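Local coordinates for polysaccharide deacetylase-like protein (Bacillus anthracis, PDB 4V33) that is a putative zinc-dependent polysaccharide deacetylase with a fibronectin type III domain, one of two putative deacetylases required for osmotic stability and cell shape maintenance, at residues K78-A83 / Q118-G123; G47-N52 / P132-A137; E74-I79 / A89-S94; T61-T66 / L103-K108. All coordinates share one frame; numbering follows the deposited sequence.

Contact 1 of 4, residues K78-A83 / Q118-G123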
loop_
_atom_site.group_PDB
_atom_site.type_symbol
_atom_site.label_atom_id
_atom_site.label_comp_id
_atom_site.label_asym_id
_atom_site.label_seq_id
_atom_site.Cartn_x
_atom_site.Cartn_y
_atom_site.Cartn_z
ATOM N N LYS A 78 -25.840 6.425 7.121
ATOM C CA LYS A 78 -25.587 5.376 6.146
ATOM C C LYS A 78 -24.079 5.199 6.067
ATOM O O LYS A 78 -23.351 6.152 5.786
ATOM C CB LYS A 78 -26.140 5.744 4.769
ATOM C CG LYS A 78 -25.911 4.650 3.724
ATOM C CD LYS A 78 -26.256 5.119 2.315
ATOM C CE LYS A 78 -27.743 5.353 2.169
ATOM N NZ LYS A 78 -28.111 5.704 0.757
ATOM N N ILE A 79 -23.619 3.984 6.331
ATOM C CA ILE A 79 -22.187 3.737 6.442
ATOM C C ILE A 79 -21.800 2.530 5.611
ATOM O O ILE A 79 -22.505 1.512 5.595
ATOM C CB ILE A 79 -21.768 3.505 7.908
ATOM C CG1 ILE A 79 -22.176 4.706 8.766
ATOM C CG2 ILE A 79 -20.263 3.259 8.012
ATOM C CD1 ILE A 79 -21.788 4.588 10.227
ATOM N N TRP A 80 -20.684 2.659 4.901
ATOM C CA TRP A 80 -20.114 1.530 4.187
ATOM C C TRP A 80 -18.606 1.644 4.132
ATOM O O TRP A 80 -18.043 2.729 4.272
ATOM C CB TRP A 80 -20.679 1.419 2.771
ATOM C CG TRP A 80 -20.259 2.498 1.814
ATOM C CD1 TRP A 80 -19.256 2.429 0.887
ATOM C CD2 TRP A 80 -20.863 3.786 1.655
ATOM N NE1 TRP A 80 -19.191 3.603 0.174
ATOM C CE2 TRP A 80 -20.168 4.450 0.624
ATOM C CE3 TRP A 80 -21.924 4.445 2.287
ATOM C CZ2 TRP A 80 -20.496 5.742 0.214
ATOM C CZ3 TRP A 80 -22.249 5.728 1.877
ATOM C CH2 TRP A 80 -21.533 6.362 0.852
ATOM N N ARG A 81 -17.952 0.508 3.921
ATOM C CA ARG A 81 -16.515 0.507 3.699
ATOM C C ARG A 81 -16.259 0.809 2.246
ATOM O O ARG A 81 -16.796 0.132 1.375
ATOM C CB ARG A 81 -15.943 -0.869 3.988
ATOM C CG ARG A 81 -15.830 -1.177 5.430
ATOM C CD ARG A 81 -15.110 -2.485 5.670
ATOM N NE ARG A 81 -13.685 -2.436 5.349
ATOM C CZ ARG A 81 -13.125 -3.088 4.335
ATOM N NH1 ARG A 81 -13.872 -3.822 3.527
ATOM N NH2 ARG A 81 -11.817 -3.008 4.128
ATOM N N THR A 82 -15.419 1.803 1.990
ATOM C CA THR A 82 -15.080 2.181 0.624
ATOM C C THR A 82 -14.644 0.968 -0.201
ATOM O O THR A 82 -15.055 0.804 -1.356
ATOM C CB THR A 82 -13.980 3.237 0.630
ATOM O OG1 THR A 82 -14.473 4.403 1.306
ATOM C CG2 THR A 82 -13.572 3.605 -0.785
ATOM N N ALA A 83 -13.848 0.107 0.424
ATOM C CA ALA A 83 -13.304 -1.081 -0.233
ATOM C C ALA A 83 -14.385 -2.049 -0.708
ATOM O O ALA A 83 -14.195 -2.773 -1.685
ATOM C CB ALA A 83 -12.341 -1.793 0.701
ATOM N N GLN A 118 -17.156 5.363 4.681
ATOM C CA GLN A 118 -17.899 6.572 4.338
ATOM C C GLN A 118 -19.180 6.674 5.157
ATOM O O GLN A 118 -19.782 5.655 5.509
ATOM C CB GLN A 118 -18.190 6.615 2.834
ATOM C CG GLN A 118 -16.900 6.792 2.034
ATOM C CD GLN A 118 -17.111 6.940 0.548
ATOM O OE1 GLN A 118 -17.854 7.813 0.096
ATOM N NE2 GLN A 118 -16.444 6.093 -0.229
ATOM N N ILE A 119 -19.567 7.907 5.480
ATOM C CA ILE A 119 -20.727 8.174 6.320
ATOM C C ILE A 119 -21.592 9.246 5.658
ATOM O O ILE A 119 -21.113 10.341 5.374
ATOM C CB ILE A 119 -20.309 8.683 7.725
ATOM C CG1 ILE A 119 -19.321 7.714 8.386
ATOM C CG2 ILE A 119 -21.548 8.899 8.606
ATOM C CD1 ILE A 119 -18.619 8.288 9.617
ATOM N N GLU A 120 -22.860 8.925 5.406
ATOM C CA GLU A 120 -23.827 9.911 4.926
ATOM C C GLU A 120 -24.930 10.023 5.952
ATOM O O GLU A 120 -25.597 9.033 6.257
ATOM C CB GLU A 120 -24.473 9.484 3.612
ATOM C CG GLU A 120 -23.575 9.377 2.411
ATOM C CD GLU A 120 -24.375 9.042 1.155
ATOM O OE1 GLU A 120 -25.582 8.714 1.280
ATOM O OE2 GLU A 120 -23.807 9.115 0.049
ATOM N N ALA A 121 -25.145 11.227 6.466
ATOM C CA ALA A 121 -26.166 11.435 7.485
ATOM C C ALA A 121 -27.385 12.151 6.932
ATOM O O ALA A 121 -27.261 13.119 6.186
ATOM C CB ALA A 121 -25.594 12.219 8.642
ATOM N N ILE A 122 -28.563 11.658 7.304
ATOM C CA ILE A 122 -29.815 12.353 7.044
ATOM C C ILE A 122 -30.551 12.527 8.356
ATOM O O ILE A 122 -30.316 11.788 9.308
ATOM C CB ILE A 122 -30.727 11.602 6.035
ATOM C CG1 ILE A 122 -31.260 10.292 6.628
ATOM C CG2 ILE A 122 -30.005 11.387 4.711
ATOM C CD1 ILE A 122 -32.222 9.552 5.706
ATOM N N GLY A 123 -31.421 13.531 8.416
ATOM C CA GLY A 123 -32.219 13.753 9.603
ATOM C C GLY A 123 -33.663 13.378 9.347
ATOM O O GLY A 123 -34.126 13.420 8.205
HETATM O O HOH W 1 -27.104 7.657 -0.681
#
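Lys78 pairs with Glu120 and Trp80 with Gln118 as antiparallel hydrogen-bonded pairs, Ile79 and Ile119 forming the non-hydrogen-bonded pair between them, on strand axes 4.8 Å apart that run at 170°. The two strands are neighbours in the four-stranded sheet of a fibronectin type III beta sandwich, and their alternation sends the isoleucines to one face, and the charged and amide side chains with the indole to the other. Toward the interior of the sandwich, Ile79 and Ile119 lie side by side and point the same way, with Ile79 CG1 4.2 Å from Ile119 CG1; Ile119 also reaches Ile63 of the other sheet. The reverse face carries Lys78, Trp80, Gln118 and Glu120. A chi1 of 69° holds Trp80 CG between its backbone N and carbonyl carbon, and the indole leans across to the partner strand. There Gln118 CB covers one face of the six-membered ring in a CH-pi contact, 3.7 Å from the centroid. Glu120 comes to the ring's edge instead, its carboxylate turned 82° from the indole plane. The two oxygens of that carboxylate divide their work: OE2 makes a salt bridge to Lys86, whereas OE1 has a long ion pair with Lys78 NZ, at 4.0 Å, supplemented by a water that bridges the same two atoms. Further along, Thr82 OG1 is bound by Glu116 and also receives Gln118 NE2 at 3.0 Å, lying in the plane of the glutamine amide.

Contact 2 of 4, residues G47-N52 / P132-A137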
loop_
_atom_site.group_PDB
_atom_site.type_symbol
_atom_site.label_atom_id
_atom_site.label_comp_id
_atom_site.label_asym_id
_atom_site.label_seq_id
_atom_site.Cartn_x
_atom_site.Cartn_y
_atom_site.Cartn_z
ATOM N N GLY A 47 -25.077 20.706 9.179
ATOM C CA GLY A 47 -24.553 19.849 10.222
ATOM C C GLY A 47 -23.104 19.462 10.008
ATOM O O GLY A 47 -22.539 19.651 8.931
ATOM N N LYS A 48 -22.495 18.924 11.056
ATOM C CA LYS A 48 -21.117 18.471 10.989
ATOM C C LYS A 48 -20.994 17.152 11.724
ATOM O O LYS A 48 -21.454 17.016 12.856
ATOM C CB LYS A 48 -20.174 19.507 11.604
ATOM C CG LYS A 48 -20.132 20.832 10.855
ATOM C CD LYS A 48 -19.443 20.690 9.502
ATOM C CE LYS A 48 -17.936 20.532 9.661
ATOM N NZ LYS A 48 -17.222 20.525 8.352
ATOM N N ILE A 49 -20.394 16.176 11.057
ATOM C CA ILE A 49 -20.120 14.889 11.662
ATOM C C ILE A 49 -18.766 14.952 12.352
ATOM O O ILE A 49 -17.789 15.420 11.768
ATOM C CB ILE A 49 -20.083 13.782 10.599
ATOM C CG1 ILE A 49 -21.465 13.618 9.958
ATOM C CG2 ILE A 49 -19.598 12.469 11.207
ATOM C CD1 ILE A 49 -21.455 12.775 8.701
ATOM N N SER A 50 -18.714 14.505 13.601
ATOM C CA SER A 50 -17.433 14.343 14.284
ATOM C C SER A 50 -17.414 13.003 15.000
ATOM O O SER A 50 -18.419 12.293 15.043
ATOM C CB SER A 50 -17.186 15.480 15.273
ATOM O OG SER A 50 -18.162 15.479 16.298
ATOM N N TYR A 51 -16.261 12.648 15.552
ATOM C CA TYR A 51 -16.142 11.416 16.313
ATOM C C TYR A 51 -15.017 11.535 17.325
ATOM O O TYR A 51 -14.112 12.360 17.168
ATOM C CB TYR A 51 -15.917 10.210 15.391
ATOM C CG TYR A 51 -14.866 10.423 14.328
ATOM C CD1 TYR A 51 -13.531 10.153 14.582
ATOM C CD2 TYR A 51 -15.212 10.883 13.061
ATOM C CE1 TYR A 51 -12.561 10.344 13.612
ATOM C CE2 TYR A 51 -14.250 11.078 12.084
ATOM C CZ TYR A 51 -12.928 10.804 12.365
ATOM O OH TYR A 51 -11.960 10.992 11.405
ATOM N N ASN A 52 -15.085 10.729 18.377
ATOM C CA ASN A 52 -14.011 10.703 19.359
ATOM C C ASN A 52 -12.703 10.319 18.678
ATOM O O ASN A 52 -12.686 9.435 17.824
ATOM C CB ASN A 52 -14.336 9.730 20.492
ATOM C CG ASN A 52 -15.585 10.121 21.255
ATOM O OD1 ASN A 52 -16.050 11.255 21.164
ATOM N ND2 ASN A 52 -16.132 9.181 22.015
ATOM N N PRO A 132 -31.629 16.126 4.201
ATOM C CA PRO A 132 -30.213 15.871 3.920
ATOM C C PRO A 132 -29.341 16.648 4.899
ATOM O O PRO A 132 -29.598 17.824 5.153
ATOM C CB PRO A 132 -30.027 16.420 2.500
ATOM C CG PRO A 132 -31.418 16.550 1.934
ATOM C CD PRO A 132 -32.308 16.828 3.099
ATOM N N LEU A 133 -28.330 15.991 5.455
ATOM C CA LEU A 133 -27.422 16.686 6.353
ATOM C C LEU A 133 -26.048 16.830 5.704
ATOM O O LEU A 133 -25.797 17.795 4.981
ATOM C CB LEU A 133 -27.353 15.983 7.712
ATOM C CG LEU A 133 -28.706 15.915 8.439
ATOM C CD1 LEU A 133 -28.589 15.118 9.735
ATOM C CD2 LEU A 133 -29.290 17.310 8.712
ATOM N N THR A 134 -25.165 15.870 5.934
ATOM C CA THR A 134 -23.805 15.997 5.430
ATOM C C THR A 134 -23.128 14.633 5.288
ATOM O O THR A 134 -23.700 13.603 5.650
ATOM C CB THR A 134 -22.989 16.951 6.340
ATOM O OG1 THR A 134 -21.695 17.196 5.772
ATOM C CG2 THR A 134 -22.853 16.371 7.742
ATOM N N LYS A 135 -21.922 14.636 4.734
ATOM C CA LYS A 135 -21.168 13.413 4.508
ATOM C C LYS A 135 -19.785 13.568 5.111
ATOM O O LYS A 135 -19.265 14.682 5.205
ATOM C CB LYS A 135 -21.034 13.129 3.012
ATOM C CG LYS A 135 -22.345 13.074 2.249
ATOM C CD LYS A 135 -22.092 12.858 0.765
ATOM C CE LYS A 135 -23.396 12.729 -0.011
ATOM N NZ LYS A 135 -24.238 13.948 0.105
ATOM N N SER A 136 -19.199 12.449 5.524
ATOM C CA SER A 136 -17.831 12.444 6.015
ATOM C C SER A 136 -17.272 11.039 5.866
ATOM O O SER A 136 -17.838 10.203 5.161
ATOM C CB SER A 136 -17.781 12.886 7.480
ATOM O OG SER A 136 -16.443 13.164 7.891
ATOM N N ALA A 137 -16.149 10.798 6.527
ATOM C CA ALA A 137 -15.520 9.495 6.520
ATOM C C ALA A 137 -14.706 9.327 7.791
ATOM O O ALA A 137 -14.325 10.308 8.441
ATOM C CB ALA A 137 -14.635 9.327 5.291
HETATM O O HOH W 2 -15.926 13.809 10.451
#
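Ile49 and Thr134 form the tight part of this contact, their side chains sliding past each other in opposite directions until Ile49 CG1 is 3.8 Å from Thr134 CG2. The segments belong to different sheets of the fibronectin type III sandwich; the short segments of strands 48-51 and 130-140, each an outermost strand of its sheet, run at 38° to each other. With Thr134 OG1 anti to the backbone N (chi1 -174°), the methyl rather than the hydroxyl faces Ile49, and CG2 of Thr134 packs 3.5 Å from Gly47 O. A classic beta bulge, in which Leu133 and Thr134 both face Ala121, shapes the strand just here. Ile49 CD1 continues the apolar seam to Ser136 CB, 3.9 Å away, and Ile49 also touches Ile63 and Ile119 of the two sheets. Beyond this seam the fit slackens: Tyr51 CE2 approaches Ala137 O obliquely at 3.7 Å, a water, 2.8 Å from Ile49 O and 2.7 Å from Ser136 OG, spans the gap, and the exposed Lys48 and Lys135 point away from the opposite segment. Within these segments, then, methyl and methylene groups and a solvent bridge join the two sheets, while the backbones of Lys48 and Ser50 bond to Thr66 and His64 of strand 60-66.

Contact 3 of 4, residues E74-I79 / A89-S94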
loop_
_atom_site.group_PDB
_atom_site.type_symbol
_atom_site.label_atom_id
_atom_site.label_comp_id
_atom_site.label_asym_id
_atom_site.label_seq_id
_atom_site.Cartn_x
_atom_site.Cartn_y
_atom_site.Cartn_z
ATOM N N GLU A 74 -34.427 12.275 14.909
ATOM C CA GLU A 74 -33.556 11.149 14.613
ATOM C C GLU A 74 -32.529 11.528 13.557
ATOM O O GLU A 74 -32.794 12.362 12.696
ATOM C CB GLU A 74 -34.430 9.988 14.107
ATOM C CG GLU A 74 -33.705 8.725 13.677
ATOM C CD GLU A 74 -34.653 7.704 13.066
ATOM O OE1 GLU A 74 -35.868 7.998 12.968
ATOM O OE2 GLU A 74 -34.183 6.608 12.684
ATOM N N VAL A 75 -31.351 10.918 13.635
ATOM C CA VAL A 75 -30.368 10.999 12.564
ATOM C C VAL A 75 -30.088 9.581 12.100
ATOM O O VAL A 75 -29.900 8.682 12.918
ATOM C CB VAL A 75 -29.053 11.663 13.035
ATOM C CG1 VAL A 75 -27.938 11.459 12.009
ATOM C CG2 VAL A 75 -29.279 13.150 13.293
ATOM N N GLN A 76 -30.090 9.368 10.790
ATOM C CA GLN A 76 -29.699 8.066 10.259
ATOM C C GLN A 76 -28.372 8.177 9.553
ATOM O O GLN A 76 -28.201 9.025 8.679
ATOM C CB GLN A 76 -30.763 7.522 9.304
ATOM C CG GLN A 76 -32.112 7.337 9.980
ATOM C CD GLN A 76 -33.111 6.577 9.130
ATOM O OE1 GLN A 76 -32.889 6.341 7.941
ATOM N NE2 GLN A 76 -34.223 6.198 9.738
ATOM N N TYR A 77 -27.434 7.320 9.944
ATOM C CA TYR A 77 -26.101 7.314 9.360
ATOM C C TYR A 77 -25.959 6.139 8.413
ATOM O O TYR A 77 -25.959 4.984 8.848
ATOM C CB TYR A 77 -25.034 7.173 10.450
ATOM C CG TYR A 77 -25.012 8.264 11.497
ATOM C CD1 TYR A 77 -24.254 9.410 11.312
ATOM C CD2 TYR A 77 -25.718 8.128 12.685
ATOM C CE1 TYR A 77 -24.207 10.410 12.279
ATOM C CE2 TYR A 77 -25.676 9.124 13.665
ATOM C CZ TYR A 77 -24.917 10.261 13.449
ATOM O OH TYR A 77 -24.861 11.257 14.404
ATOM N N LYS A 78 -25.840 6.425 7.121
ATOM C CA LYS A 78 -25.587 5.376 6.146
ATOM C C LYS A 78 -24.079 5.199 6.067
ATOM O O LYS A 78 -23.351 6.152 5.786
ATOM C CB LYS A 78 -26.140 5.744 4.769
ATOM C CG LYS A 78 -25.911 4.650 3.724
ATOM C CD LYS A 78 -26.256 5.119 2.315
ATOM C CE LYS A 78 -27.743 5.353 2.169
ATOM N NZ LYS A 78 -28.111 5.704 0.757
ATOM N N ILE A 79 -23.619 3.984 6.331
ATOM C CA ILE A 79 -22.187 3.737 6.442
ATOM C C ILE A 79 -21.800 2.530 5.611
ATOM O O ILE A 79 -22.505 1.512 5.595
ATOM C CB ILE A 79 -21.768 3.505 7.908
ATOM C CG1 ILE A 79 -22.176 4.706 8.766
ATOM C CG2 ILE A 79 -20.263 3.259 8.012
ATOM C CD1 ILE A 79 -21.788 4.588 10.227
ATOM N N ALA A 89 -23.757 -0.830 1.838
ATOM C CA ALA A 89 -24.041 0.035 2.985
ATOM C C ALA A 89 -25.175 -0.462 3.872
ATOM O O ALA A 89 -26.099 -1.141 3.411
ATOM C CB ALA A 89 -24.338 1.460 2.516
ATOM N N LYS A 90 -25.091 -0.110 5.151
ATOM C CA LYS A 90 -26.199 -0.282 6.080
ATOM C C LYS A 90 -26.520 1.080 6.674
ATOM O O LYS A 90 -25.748 2.037 6.527
ATOM C CB LYS A 90 -25.832 -1.264 7.195
ATOM C CG LYS A 90 -24.723 -0.736 8.095
ATOM C CD LYS A 90 -24.389 -1.696 9.231
ATOM C CE LYS A 90 -23.750 -2.963 8.715
ATOM N NZ LYS A 90 -23.113 -3.734 9.820
ATOM N N SER A 91 -27.661 1.180 7.336
ATOM C CA SER A 91 -28.036 2.432 7.969
ATOM C C SER A 91 -28.211 2.231 9.469
ATOM O O SER A 91 -28.925 1.326 9.904
ATOM C CB SER A 91 -29.323 2.960 7.344
ATOM O OG SER A 91 -29.791 4.125 8.017
ATOM N N LEU A 92 -27.560 3.085 10.253
ATOM C CA LEU A 92 -27.614 3.005 11.707
ATOM C C LEU A 92 -28.264 4.270 12.263
ATOM O O LEU A 92 -27.828 5.381 11.962
ATOM C CB LEU A 92 -26.207 2.834 12.284
ATOM C CG LEU A 92 -25.405 1.648 11.728
ATOM C CD1 LEU A 92 -23.978 1.629 12.275
ATOM C CD2 LEU A 92 -26.110 0.336 12.024
ATOM N N SER A 93 -29.303 4.088 13.073
ATOM C CA SER A 93 -30.116 5.190 13.580
ATOM C C SER A 93 -29.705 5.615 14.988
ATOM O O SER A 93 -29.431 4.775 15.841
ATOM C CB SER A 93 -31.591 4.777 13.573
ATOM O OG SER A 93 -32.406 5.659 14.337
ATOM N N SER A 94 -29.650 6.923 15.215
ATOM C CA SER A 94 -29.561 7.461 16.570
ATOM C C SER A 94 -30.746 8.367 16.867
ATOM O O SER A 94 -31.086 9.245 16.071
ATOM C CB SER A 94 -28.279 8.259 16.771
ATOM O OG SER A 94 -28.274 8.851 18.061
HETATM O O HOH W 3 -30.570 6.049 6.183
#
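Ser93 OG donates a short hydrogen bond to Glu74 OE2, 2.6 Å away, at the far end of the hairpin formed by strands 74-81 and 90-94. The carboxylate oxygen is gripped twice, for Gln76 NE2 also binds it at 3.0 Å, and the two donors arrive from opposite faces of the carboxylate plane. An extended Glu74 chain, CG anti to the backbone N (chi1 177°), carries the oxygen to both. The other end of the Gln76 amide is tied as well: a water links its OE1 to Ser91 OG, which would help fix which way round the amide sits. Nearer the turn, Ala89 CB packs 3.8 Å from the aliphatic Lys78 CG. Beneath these contacts lies a regular antiparallel register, in which Val75, Tyr77 and Ile79 each exchange two backbone hydrogen bonds with Ser94, Leu92 and Lys90 respectively. The same pairs place their side chains on the face away from Gln76 and Ser93. There Ile79 CD1 meets Leu92 CD1 at 4.2 Å, while the Tyr77 ring presents its edge to Ser94 CB and takes Val75 CG1 over one face. Outer residues fix the polar ends: Tyr77 OH is bound to Phe101 O, Ser94 OG to Ser102 O, and Lys90 NZ to Glu109 O, with a cation-pi contact between Lys90 and Phe110. Strand 90-94 thus borders the four-stranded sheet, strand 115-124 flanks strand 74-81 on its other side, and strands 60-66 and 103-106 pack against the Tyr77 face.

Contact 4 of 4, residues T61-T66 / L103-K108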
loop_
_atom_site.group_PDB
_atom_site.type_symbol
_atom_site.label_atom_id
_atom_site.label_comp_id
_atom_site.label_asym_id
_atom_site.label_seq_id
_atom_site.Cartn_x
_atom_site.Cartn_y
_atom_site.Cartn_z
ATOM N N THR A 61 -15.132 3.884 18.166
ATOM C CA THR A 61 -15.265 5.277 18.573
ATOM C C THR A 61 -16.744 5.600 18.712
ATOM O O THR A 61 -17.586 4.707 18.632
ATOM C CB THR A 61 -14.631 6.240 17.544
ATOM O OG1 THR A 61 -14.682 7.578 18.046
ATOM C CG2 THR A 61 -15.366 6.171 16.205
ATOM N N THR A 62 -17.057 6.870 18.937
ATOM C CA THR A 62 -18.442 7.315 18.955
ATOM C C THR A 62 -18.608 8.489 18.004
ATOM O O THR A 62 -17.837 9.447 18.047
ATOM C CB THR A 62 -18.885 7.727 20.369
ATOM O OG1 THR A 62 -18.710 6.619 21.263
ATOM C CG2 THR A 62 -20.345 8.155 20.371
ATOM N N ILE A 63 -19.618 8.405 17.144
ATOM C CA ILE A 63 -19.910 9.458 16.179
ATOM C C ILE A 63 -20.950 10.422 16.749
ATOM O O ILE A 63 -21.882 10.006 17.433
ATOM C CB ILE A 63 -20.423 8.847 14.853
ATOM C CG1 ILE A 63 -19.341 7.955 14.235
ATOM C CG2 ILE A 63 -20.845 9.933 13.870
ATOM C CD1 ILE A 63 -19.849 7.056 13.121
ATOM N N HIS A 64 -20.777 11.713 16.482
ATOM C CA HIS A 64 -21.741 12.715 16.917
ATOM C C HIS A 64 -22.062 13.662 15.776
ATOM O O HIS A 64 -21.301 13.766 14.811
ATOM C CB HIS A 64 -21.180 13.539 18.075
ATOM C CG HIS A 64 -20.693 12.720 19.229
ATOM N ND1 HIS A 64 -21.527 12.287 20.237
ATOM C CD2 HIS A 64 -19.457 12.265 19.539
ATOM C CE1 HIS A 64 -20.825 11.598 21.119
ATOM N NE2 HIS A 64 -19.567 11.568 20.718
ATOM N N MET A 65 -23.181 14.369 15.899
ATOM C CA MET A 65 -23.477 15.455 14.981
ATOM C C MET A 65 -23.649 16.769 15.728
ATOM O O MET A 65 -24.267 16.816 16.792
ATOM C CB MET A 65 -24.735 15.175 14.167
ATOM C CG MET A 65 -25.031 16.269 13.150
ATOM S SD MET A 65 -24.563 15.827 11.474
ATOM C CE MET A 65 -25.104 14.144 11.535
ATOM N N THR A 66 -23.100 17.834 15.161
ATOM C CA THR A 66 -23.306 19.169 15.701
ATOM C C THR A 66 -23.757 20.108 14.593
ATOM O O THR A 66 -23.847 19.710 13.430
ATOM C CB THR A 66 -22.027 19.715 16.360
ATOM O OG1 THR A 66 -20.926 19.589 15.449
ATOM C CG2 THR A 66 -21.716 18.940 17.630
ATOM N N LEU A 103 -23.663 7.962 18.166
ATOM C CA LEU A 103 -23.729 6.632 17.582
ATOM C C LEU A 103 -22.424 5.900 17.844
ATOM O O LEU A 103 -21.367 6.302 17.350
ATOM C CB LEU A 103 -23.974 6.702 16.076
ATOM C CG LEU A 103 -24.186 5.344 15.403
ATOM C CD1 LEU A 103 -25.659 4.925 15.482
ATOM C CD2 LEU A 103 -23.683 5.351 13.958
ATOM N N PRO A 104 -22.487 4.822 18.636
ATOM C CA PRO A 104 -21.309 3.976 18.826
ATOM C C PRO A 104 -20.926 3.328 17.504
ATOM O O PRO A 104 -21.785 2.823 16.780
ATOM C CB PRO A 104 -21.797 2.911 19.811
ATOM C CG PRO A 104 -22.961 3.533 20.503
ATOM C CD PRO A 104 -23.621 4.391 19.470
ATOM N N PHE A 105 -19.640 3.359 17.182
ATOM C CA PHE A 105 -19.152 2.732 15.970
ATOM C C PHE A 105 -18.057 1.749 16.335
ATOM O O PHE A 105 -17.118 2.104 17.037
ATOM C CB PHE A 105 -18.595 3.773 15.000
ATOM C CG PHE A 105 -18.134 3.188 13.693
ATOM C CD1 PHE A 105 -16.864 2.640 13.566
ATOM C CD2 PHE A 105 -18.978 3.167 12.599
ATOM C CE1 PHE A 105 -16.450 2.088 12.366
ATOM C CE2 PHE A 105 -18.561 2.621 11.397
ATOM C CZ PHE A 105 -17.300 2.085 11.284
ATOM N N ASP A 106 -18.169 0.521 15.847
ATOM C CA ASP A 106 -17.155 -0.486 16.109
ATOM C C ASP A 106 -16.884 -1.285 14.844
ATOM O O ASP A 106 -17.815 -1.695 14.152
ATOM C CB ASP A 106 -17.621 -1.420 17.229
ATOM C CG ASP A 106 -16.470 -2.148 17.903
ATOM O OD1 ASP A 106 -15.752 -2.899 17.212
ATOM O OD2 ASP A 106 -16.290 -1.977 19.127
ATOM N N THR A 107 -15.610 -1.521 14.538
ATOM C CA THR A 107 -15.276 -2.310 13.360
ATOM C C THR A 107 -15.850 -3.727 13.447
ATOM O O THR A 107 -16.017 -4.393 12.429
ATOM C CB THR A 107 -13.760 -2.352 13.097
ATOM O OG1 THR A 107 -13.081 -2.829 14.264
ATOM C CG2 THR A 107 -13.248 -0.958 12.744
ATOM N N LYS A 108 -16.169 -4.168 14.662
ATOM C CA LYS A 108 -16.848 -5.443 14.874
ATOM C C LYS A 108 -18.192 -5.488 14.133
ATOM O O LYS A 108 -18.669 -6.563 13.764
ATOM C CB LYS A 108 -17.065 -5.680 16.372
ATOM C CG LYS A 108 -17.744 -6.992 16.725
ATOM C CD LYS A 108 -17.976 -7.109 18.228
ATOM C CE LYS A 108 -18.795 -8.347 18.574
ATOM N NZ LYS A 108 -18.102 -9.611 18.189
#
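Ile63 chi1 of -62° sets CG1 beside its backbone N, and Phe105 chi1 of -177° sets CG anti to the backbone N of Phe105, which brings the two side chains together. The isoleucine's CD1 thereby lies 4.0 Å from Phe105 CB and meets the ring obliquely, with Leu103 CD2 a little further off at 4.3 Å. These residues are on strands 60-66 and 103-106 of the three-stranded sheet in the fibronectin type III sandwich, running antiparallel with a marked twist, their axes at 141°. Thr61 with Phe105 and Ile63 with Leu103 are the hydrogen-bonded pairs; the shortest of their four bonds runs from Ile63 N to Leu103 O, at 2.7 Å. On the other face, Thr62 CG2 rests 3.7 Å from Leu103 O, beside Pro104. Past the paired region the strand bends into an Asx turn, in which the anti lone pair of Asp106 OD1 accepts from Lys108 N at 2.9 Å. Asp106 OD2 bonds to Asn60, and Thr61 OG1 to Asn52 O, both at the Thr61 end of the pairing. Phe105 packs inward on Ile79, Phe110 and Phe117, the last edge-to-face. Pro104, which has no N-H to offer, occupies the non-hydrogen-bonded position opposite Thr62, so both flanking pairs keep their two backbone hydrogen bonds while apolar contacts from Ile63, Leu103 and Phe105 line the inner face.

In the fold
From the N terminus, strand 48-51 enters contact 2, which closes the longest loop when strand 130-140 returns beside it; the other three contacts nest within that loop. Strand 60-66 opens contact 4, closed by strand 103-106, and contact 3, the hairpin of 74-79 with 89-94, lies inside it. Contact 1 starts on the same strand as contact 3 but ends at 118-123, beyond 103-108, so contacts 1 and 4 cross. Contacts 1 and 3 build the four-stranded sheet and contact 4 part of the three-stranded one, while contact 2 fastens the two sheets along one side. Tyr77, Ile79 and Ile119 then meet Ile63, Leu103 and Phe105 between the sheets.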